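Local structure of SusD homolog (Bacteroides thetaiotaomicron, 3SGH) at residues A[56-59]-A[60-64]; A[164-168]-A[169-173]; A[272-276]-A[277-281]. The protein probably binds glycans at the cell surface as an outer-membrane lipoprotein, working beside a SusC-like transporter as other SusD relatives do. All coordinates share one frame; numbering follows the deposited sequence.

How the contacts relate
All three contacts are local and follow one another along the chain; none nests in, crosses or touches another. Contact 1 folds the loop between strand 50-52 and helix 70-73 back on itself at a beta turn, and Lys60 joins that turn to Glu442 and Ala290. Contact 2 follows helix 140-162 and caps the short helix 168-171, which rests on helices 17-24, 100-120 and 181-198. Contact 3 closes a loop between helix 267-270 and strand 314-317; the backbone of Thr272 and Thr275 pairs there with Lys303 and Asn300. Contacts 1 and 2 lie on opposite sides of the chain's centre, about 46 Å apart between centres. Contacts 1 and 3 are nearer, about 27 Å between centres.

Contact 1: A[56-59]-A[60-64]; sequences WSFG and KNIFA
Phe58 and Asn61 close a type II' beta turn, with Gly59 and Lys60 at its corners. Asn61 N donates to Phe58 O at 3.1 Å. Gly59 has a positive phi of 60°, and a CB there would run into Lys60 N. Asn61 is then the centre of an inverse gamma turn, where Ile62 N makes a weak bond to Lys60 O at 3.0 Å. The two turns overlap at Lys60 and Asn61 and bring Ile62 back to Trp56 and Phe58.

Phe58 O takes a second donor, a water at 2.8 Å. The same water accepts from Asn61 ND2 at 2.9 Å and so ties the amide to the turn. Asn61 OD1 bonds to Asn67. The turn belongs to the surface loop between strand 50-52 and helix 70-73 of this SusD-like fold. Lys60 stretches away from the turn to Glu442, a salt bridge, and to the carbonyl of Ala290.

Ile62 carries the apolar side. Its CG2 meets the edge of the Trp56 ring in plane, with CE3 3.7 Å away. The same methyl lies 3.7 Å from Phe58 CB. Ile62 CG1 sits between the backbone N and the carbonyl carbon (chi1 58°), which sets it beside Gly59 O, and the extended chain beyond puts CD1 3.6 Å from that oxygen. Gly59 O is buried here without a polar partner. With an alanine at Ile62, the Trp56 edge and Phe58 CB would probably lose the methyl they share, and a gap would open beside Gly59 O. Trp56 O lies over one face of the Phe58 ring, 3.7 Å above its plane and offset toward the rim. His72 packs edge-to-face with both the Trp56 and Phe58 rings.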
loop_
_atom_site.group_PDB
_atom_site.type_symbol
_atom_site.label_atom_id
_atom_site.label_comp_id
_atom_site.label_asym_id
_atom_site.label_seq_id
_atom_site.Cartn_x
_atom_site.Cartn_y
_atom_site.Cartn_z
ATOM N N TRP A 56 19.946 2.910 -12.104
ATOM C CA TRP A 56 19.800 4.185 -12.819
ATOM C C TRP A 56 21.077 5.007 -12.834
ATOM O O TRP A 56 21.026 6.223 -12.776
ATOM C CB TRP A 56 18.652 5.017 -12.251
ATOM C CG TRP A 56 17.352 4.236 -12.215
ATOM C CD1 TRP A 56 16.498 4.047 -13.243
ATOM C CD2 TRP A 56 16.826 3.512 -11.101
ATOM N NE1 TRP A 56 15.460 3.243 -12.854
ATOM C CE2 TRP A 56 15.628 2.912 -11.530
ATOM C CE3 TRP A 56 17.250 3.304 -9.789
ATOM C CZ2 TRP A 56 14.836 2.152 -10.686
ATOM C CZ3 TRP A 56 16.464 2.522 -8.951
ATOM C CH2 TRP A 56 15.294 1.922 -9.431
ATOM N N SER A 57 22.194 4.306 -12.966
ATOM C CA SER A 57 23.546 4.864 -12.904
ATOM C C SER A 57 23.826 5.621 -11.632
ATOM O O SER A 57 24.743 6.477 -11.604
ATOM C CB SER A 57 23.806 5.817 -14.089
ATOM O OG SER A 57 23.540 5.194 -15.322
ATOM N N PHE A 58 23.093 5.330 -10.562
ATOM C CA PHE A 58 23.343 5.972 -9.255
ATOM C C PHE A 58 24.063 5.084 -8.244
ATOM O O PHE A 58 24.303 5.516 -7.119
ATOM C CB PHE A 58 22.040 6.379 -8.591
ATOM C CG PHE A 58 21.343 7.590 -9.209
ATOM C CD1 PHE A 58 22.037 8.742 -9.513
ATOM C CD2 PHE A 58 19.965 7.571 -9.430
ATOM C CE1 PHE A 58 21.375 9.855 -10.037
ATOM C CE2 PHE A 58 19.296 8.684 -9.938
ATOM C CZ PHE A 58 19.992 9.817 -10.238
ATOM N N GLY A 59 24.362 3.843 -8.629
ATOM C CA GLY A 59 24.917 2.866 -7.677
ATOM C C GLY A 59 23.957 2.636 -6.515
ATOM O O GLY A 59 22.814 2.309 -6.736
ATOM N N LYS A 60 24.414 2.824 -5.284
ATOM C CA LYS A 60 23.598 2.620 -4.092
ATOM C C LYS A 60 22.863 3.885 -3.590
ATOM O O LYS A 60 22.209 3.841 -2.549
ATOM C CB LYS A 60 24.450 2.033 -2.974
ATOM C CG LYS A 60 24.974 0.665 -3.350
ATOM C CD LYS A 60 25.712 -0.054 -2.179
ATOM C CE LYS A 60 26.195 -1.439 -2.583
ATOM N NZ LYS A 60 27.015 -2.037 -1.527
ATOM N N ASN A 61 22.995 4.990 -4.323
ATOM C CA ASN A 61 22.242 6.218 -3.988
ATOM C C ASN A 61 20.883 6.171 -4.663
ATOM O O ASN A 61 20.567 6.934 -5.581
ATOM C CB ASN A 61 23.046 7.465 -4.329
ATOM C CG ASN A 61 24.181 7.657 -3.358
ATOM O OD1 ASN A 61 23.946 7.704 -2.153
ATOM N ND2 ASN A 61 25.427 7.678 -3.859
ATOM N N ILE A 62 20.076 5.282 -4.119
ATOM C CA ILE A 62 18.740 4.951 -4.642
ATOM C C ILE A 62 17.839 4.600 -3.490
ATOM O O ILE A 62 18.316 4.456 -2.340
ATOM C CB ILE A 62 18.776 3.777 -5.691
ATOM C CG1 ILE A 62 19.375 2.504 -5.093
ATOM C CG2 ILE A 62 19.526 4.200 -7.014
ATOM C CD1 ILE A 62 19.465 1.321 -6.057
ATOM N N PHE A 63 16.536 4.496 -3.742
ATOM C CA PHE A 63 15.573 4.223 -2.673
ATOM C C PHE A 63 15.954 3.004 -1.842
ATOM O O PHE A 63 15.749 2.989 -0.642
ATOM C CB PHE A 63 14.149 3.980 -3.253
ATOM C CG PHE A 63 13.272 5.207 -3.294
ATOM C CD1 PHE A 63 12.971 5.901 -2.137
ATOM C CD2 PHE A 63 12.740 5.656 -4.491
ATOM C CE1 PHE A 63 12.140 7.021 -2.168
ATOM C CE2 PHE A 63 11.902 6.744 -4.502
ATOM C CZ PHE A 63 11.625 7.434 -3.345
ATOM N N ALA A 64 16.466 1.961 -2.494
ATOM C CA ALA A 64 16.634 0.665 -1.789
ATOM C C ALA A 64 17.563 0.773 -0.613
ATOM O O ALA A 64 17.455 -0.022 0.323
ATOM C CB ALA A 64 17.120 -0.444 -2.753
HETATM O O HOH W 1 25.424 8.043 -6.761
#

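Contact 2: A[164-168]-A[169-173]; sequences FGVNQ and DLAVV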
loop_
_atom_site.group_PDB
_atom_site.type_symbol
_atom_site.label_atom_id
_atom_site.label_comp_id
_atom_site.label_asym_id
_atom_site.label_seq_id
_atom_site.Cartn_x
_atom_site.Cartn_y
_atom_site.Cartn_z
ATOM N N PHE A 164 -31.083 2.948 -4.958
ATOM C CA PHE A 164 -31.825 3.090 -6.223
ATOM C C PHE A 164 -31.388 2.089 -7.269
ATOM O O PHE A 164 -32.029 2.010 -8.322
ATOM C CB PHE A 164 -31.714 4.521 -6.771
ATOM C CG PHE A 164 -32.323 5.535 -5.880
ATOM C CD1 PHE A 164 -33.696 5.752 -5.898
ATOM C CD2 PHE A 164 -31.552 6.257 -5.003
ATOM C CE1 PHE A 164 -34.270 6.700 -5.059
ATOM C CE2 PHE A 164 -32.122 7.193 -4.173
ATOM C CZ PHE A 164 -33.478 7.404 -4.189
ATOM N N GLY A 165 -30.333 1.311 -6.989
ATOM C CA GLY A 165 -29.752 0.405 -7.966
ATOM C C GLY A 165 -28.540 1.064 -8.628
ATOM O O GLY A 165 -28.191 2.204 -8.288
ATOM N N VAL A 166 -27.959 0.363 -9.600
ATOM C CA VAL A 166 -26.723 0.802 -10.299
ATOM C C VAL A 166 -26.887 2.200 -10.890
ATOM O O VAL A 166 -27.904 2.495 -11.527
ATOM C CB VAL A 166 -26.349 -0.173 -11.453
ATOM C CG1 VAL A 166 -25.190 0.447 -12.337
ATOM C CG2 VAL A 166 -25.964 -1.552 -10.874
ATOM N N ASN A 167 -25.882 3.041 -10.688
ATOM C CA ASN A 167 -25.969 4.452 -11.069
ATOM C C ASN A 167 -25.529 4.576 -12.520
ATOM O O ASN A 167 -24.415 4.148 -12.887
ATOM C CB ASN A 167 -25.103 5.284 -10.156
ATOM C CG ASN A 167 -25.239 6.760 -10.418
ATOM O OD1 ASN A 167 -24.580 7.308 -11.294
ATOM N ND2 ASN A 167 -26.145 7.409 -9.676
ATOM N N GLN A 168 -26.403 5.121 -13.358
ATOM C CA GLN A 168 -26.146 5.097 -14.792
ATOM C C GLN A 168 -25.103 6.140 -15.217
ATOM O O GLN A 168 -24.349 5.873 -16.144
ATOM C CB GLN A 168 -27.439 5.266 -15.594
ATOM C CG GLN A 168 -28.507 4.183 -15.336
ATOM C CD GLN A 168 -27.993 2.817 -15.597
ATOM O OE1 GLN A 168 -27.637 2.464 -16.734
ATOM N NE2 GLN A 168 -27.827 2.036 -14.499
ATOM N N ASP A 169 -25.026 7.283 -14.527
ATOM C CA ASP A 169 -23.950 8.283 -14.825
ATOM C C ASP A 169 -22.556 7.699 -14.564
ATOM O O ASP A 169 -21.615 7.816 -15.361
ATOM C CB ASP A 169 -24.065 9.493 -13.880
ATOM C CG ASP A 169 -25.291 10.333 -14.147
ATOM O OD1 ASP A 169 -25.866 10.197 -15.241
ATOM O OD2 ASP A 169 -25.671 11.131 -13.242
ATOM N N LEU A 170 -22.448 7.048 -13.420
ATOM C CA LEU A 170 -21.184 6.508 -12.969
ATOM C C LEU A 170 -20.807 5.279 -13.842
ATOM O O LEU A 170 -19.635 5.076 -14.150
ATOM C CB LEU A 170 -21.284 6.190 -11.490
ATOM C CG LEU A 170 -19.981 5.624 -10.888
ATOM C CD1 LEU A 170 -18.785 6.559 -11.100
ATOM C CD2 LEU A 170 -20.195 5.319 -9.442
ATOM N N ALA A 171 -21.801 4.502 -14.293
ATOM C CA ALA A 171 -21.531 3.272 -15.100
ATOM C C ALA A 171 -20.691 3.518 -16.386
ATOM O O ALA A 171 -19.869 2.695 -16.806
ATOM C CB ALA A 171 -22.839 2.560 -15.444
ATOM N N VAL A 172 -20.904 4.659 -16.990
ATOM C CA VAL A 172 -20.267 5.012 -18.262
ATOM C C VAL A 172 -18.750 5.015 -18.154
ATOM O O VAL A 172 -18.072 4.719 -19.147
ATOM C CB VAL A 172 -20.737 6.399 -18.768
ATOM C CG1 VAL A 172 -20.008 6.775 -20.083
ATOM C CG2 VAL A 172 -22.225 6.403 -19.012
ATOM N N VAL A 173 -18.214 5.339 -16.968
ATOM C CA VAL A 173 -16.776 5.540 -16.804
ATOM C C VAL A 173 -16.095 4.628 -15.742
ATOM O O VAL A 173 -14.854 4.618 -15.604
ATOM C CB VAL A 173 -16.453 7.007 -16.411
ATOM C CG1 VAL A 173 -16.953 7.975 -17.518
ATOM C CG2 VAL A 173 -16.976 7.343 -15.058
#
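Asn167 bonds twice to the first turn of the helix, once through its side chain and once through its backbone. Its OD1 accepts from Leu170 N at 3.0 Å. The bond is fairly straight, 157° at the hydrogen, and the donor lies in the carbonyl plane of the amide. With CG anti to the backbone N (chi1 -175°), the amide turns forward along the chain to meet Leu170. The backbone O of Asn167 accepts from Ala171 N, also at 3.0 Å. At the far end, Val173 N bonds to Leu170 O, three residues back, at 3.2 Å.

Gln168 turns back instead. Its chain bends at chi2, and NE2 donates to Val166 O at 3.0 Å. Val166 O lies close to the plane of the Gln168 amide, but the donor stands far above the carbonyl plane of Val166, 63° out of it.

This is an N-cap. Asn167 stands just before the short, weakly bonded helix 168-171 and satisfies an amide that has no earlier helical carbonyl to use. The chain reaches it from helix 140-162 by way of Gly165, the first residue to leave that helix, with positive phi. Backbone bonds also join Asn167 to Gly179.

Carbon atoms pack round the two accepting oxygens of Asn167. Asn167 OD1 lies 3.4 Å from Asp169 CB and 3.5 Å from Leu170 CB. Ala171 CB sits 3.4 Å from Asn167 O. Its apolar contact with Val166 CG1 is loose, at 4.4 Å. Leu170 is buried, and its side chain packs on Leu21, Val100, Met104 and Trp184.

Contact 3: A[272-276]-A[277-281]; sequences TPQTQ and TAAGG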
loop_
_atom_site.group_PDB
_atom_site.type_symbol
_atom_site.label_atom_id
_atom_site.label_comp_id
_atom_site.label_asym_id
_atom_site.label_seq_id
_atom_site.Cartn_x
_atom_site.Cartn_y
_atom_site.Cartn_z
ATOM N N THR A 272 6.616 -16.399 -10.458
ATOM C CA THR A 272 7.137 -17.454 -11.319
ATOM C C THR A 272 8.356 -18.061 -10.660
ATOM O O THR A 272 9.081 -17.347 -9.958
ATOM C CB THR A 272 7.534 -16.910 -12.693
ATOM O OG1 THR A 272 8.566 -15.914 -12.547
ATOM C CG2 THR A 272 6.337 -16.317 -13.365
ATOM N N PRO A 273 8.589 -19.354 -10.868
ATOM C CA PRO A 273 9.825 -20.003 -10.432
ATOM C C PRO A 273 11.030 -19.352 -11.111
ATOM O O PRO A 273 10.931 -18.934 -12.274
ATOM C CB PRO A 273 9.660 -21.442 -10.963
ATOM C CG PRO A 273 8.212 -21.659 -10.880
ATOM C CD PRO A 273 7.601 -20.350 -11.318
ATOM N N GLN A 274 12.147 -19.271 -10.388
ATOM C CA GLN A 274 13.406 -18.797 -10.965
ATOM C C GLN A 274 13.854 -19.742 -12.050
ATOM O O GLN A 274 13.608 -20.942 -11.970
ATOM C CB GLN A 274 14.484 -18.620 -9.901
ATOM C CG GLN A 274 14.966 -19.885 -9.231
ATOM C CD GLN A 274 16.051 -20.618 -10.005
ATOM O OE1 GLN A 274 16.790 -20.026 -10.838
ATOM N NE2 GLN A 274 16.204 -21.906 -9.689
ATOM N N THR A 275 14.485 -19.194 -13.087
ATOM C CA THR A 275 14.970 -20.012 -14.195
ATOM C C THR A 275 16.483 -19.813 -14.428
ATOM O O THR A 275 17.030 -20.233 -15.472
ATOM C CB THR A 275 14.217 -19.692 -15.492
ATOM O OG1 THR A 275 14.417 -18.298 -15.803
ATOM C CG2 THR A 275 12.710 -20.048 -15.344
ATOM N N GLN A 276 17.146 -19.183 -13.470
ATOM C CA GLN A 276 18.601 -18.970 -13.561
ATOM C C GLN A 276 19.352 -20.299 -13.510
ATOM O O GLN A 276 20.356 -20.478 -14.226
ATOM C CB GLN A 276 19.070 -18.056 -12.426
ATOM C CG GLN A 276 20.559 -17.718 -12.475
ATOM C CD GLN A 276 20.978 -17.020 -13.782
ATOM O OE1 GLN A 276 20.236 -16.183 -14.346
ATOM N NE2 GLN A 276 22.186 -17.354 -14.268
ATOM N N THR A 277 18.885 -21.205 -12.654
ATOM C CA THR A 277 19.471 -22.521 -12.506
ATOM C C THR A 277 18.426 -23.589 -12.740
ATOM O O THR A 277 17.241 -23.269 -12.845
ATOM C CB THR A 277 20.056 -22.726 -11.075
ATOM O OG1 THR A 277 18.998 -23.020 -10.148
ATOM C CG2 THR A 277 20.818 -21.503 -10.602
ATOM N N ALA A 278 18.854 -24.853 -12.741
ATOM C CA ALA A 278 17.963 -26.001 -12.946
ATOM C C ALA A 278 17.108 -26.357 -11.730
ATOM O O ALA A 278 16.250 -27.255 -11.831
ATOM C CB ALA A 278 18.778 -27.258 -13.413
ATOM N N ALA A 279 17.332 -25.712 -10.579
ATOM C CA ALA A 279 16.649 -26.108 -9.314
ATOM C C ALA A 279 15.172 -25.805 -9.295
ATOM O O ALA A 279 14.423 -26.427 -8.559
ATOM C CB ALA A 279 17.317 -25.461 -8.098
ATOM N N GLY A 280 14.751 -24.828 -10.086
ATOM C CA GLY A 280 13.385 -24.333 -9.988
ATOM C C GLY A 280 13.178 -23.672 -8.629
ATOM O O GLY A 280 14.143 -23.186 -8.023
ATOM N N GLY A 281 11.946 -23.711 -8.114
ATOM C CA GLY A 281 11.636 -23.034 -6.835
ATOM C C GLY A 281 11.508 -21.514 -7.015
ATOM O O GLY A 281 11.789 -20.980 -8.082
HETATM O O HOH W 2 14.822 -23.627 -12.753
#
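Gln274 reaches across a surface loop, between helix 267-270 and strand 314-317, to Thr277 and Gly280. Its backbone N donates to Gly281 O at 2.9 Å, and this bond closes the loop. CB lies 4.0 Å from Gly281 O. CG takes the crowded position between the backbone N and the carbonyl carbon (chi1 66°), 3.6 Å from both Gly280 O and Gly281 O. A second bend at chi2 folds the amide inside the loop. OE1 accepts from Thr277 N at 3.0 Å, in the carbonyl plane and on a lone pair. Gln276 N adds a weak bond to the same oxygen. Gln274 NE2 donates twice. Gly280 O, 2.9 Å from Gln274 NE2, lies near the amide plane. Thr277 OG1, 3.0 Å from Gln274 NE2, is tilted 24° from that plane. This hydroxyl oxygen also accepts from Ala279 N at 3.2 Å, forming an ST turn. Gly280 and Gly281 both have positive phi where the chain returns to Gln274. Thr277 N and Gly280 O fix which end of the amide is which: a flipped amide would probably set N-H against the N-H of Thr277 and oxygen against Gly280 O.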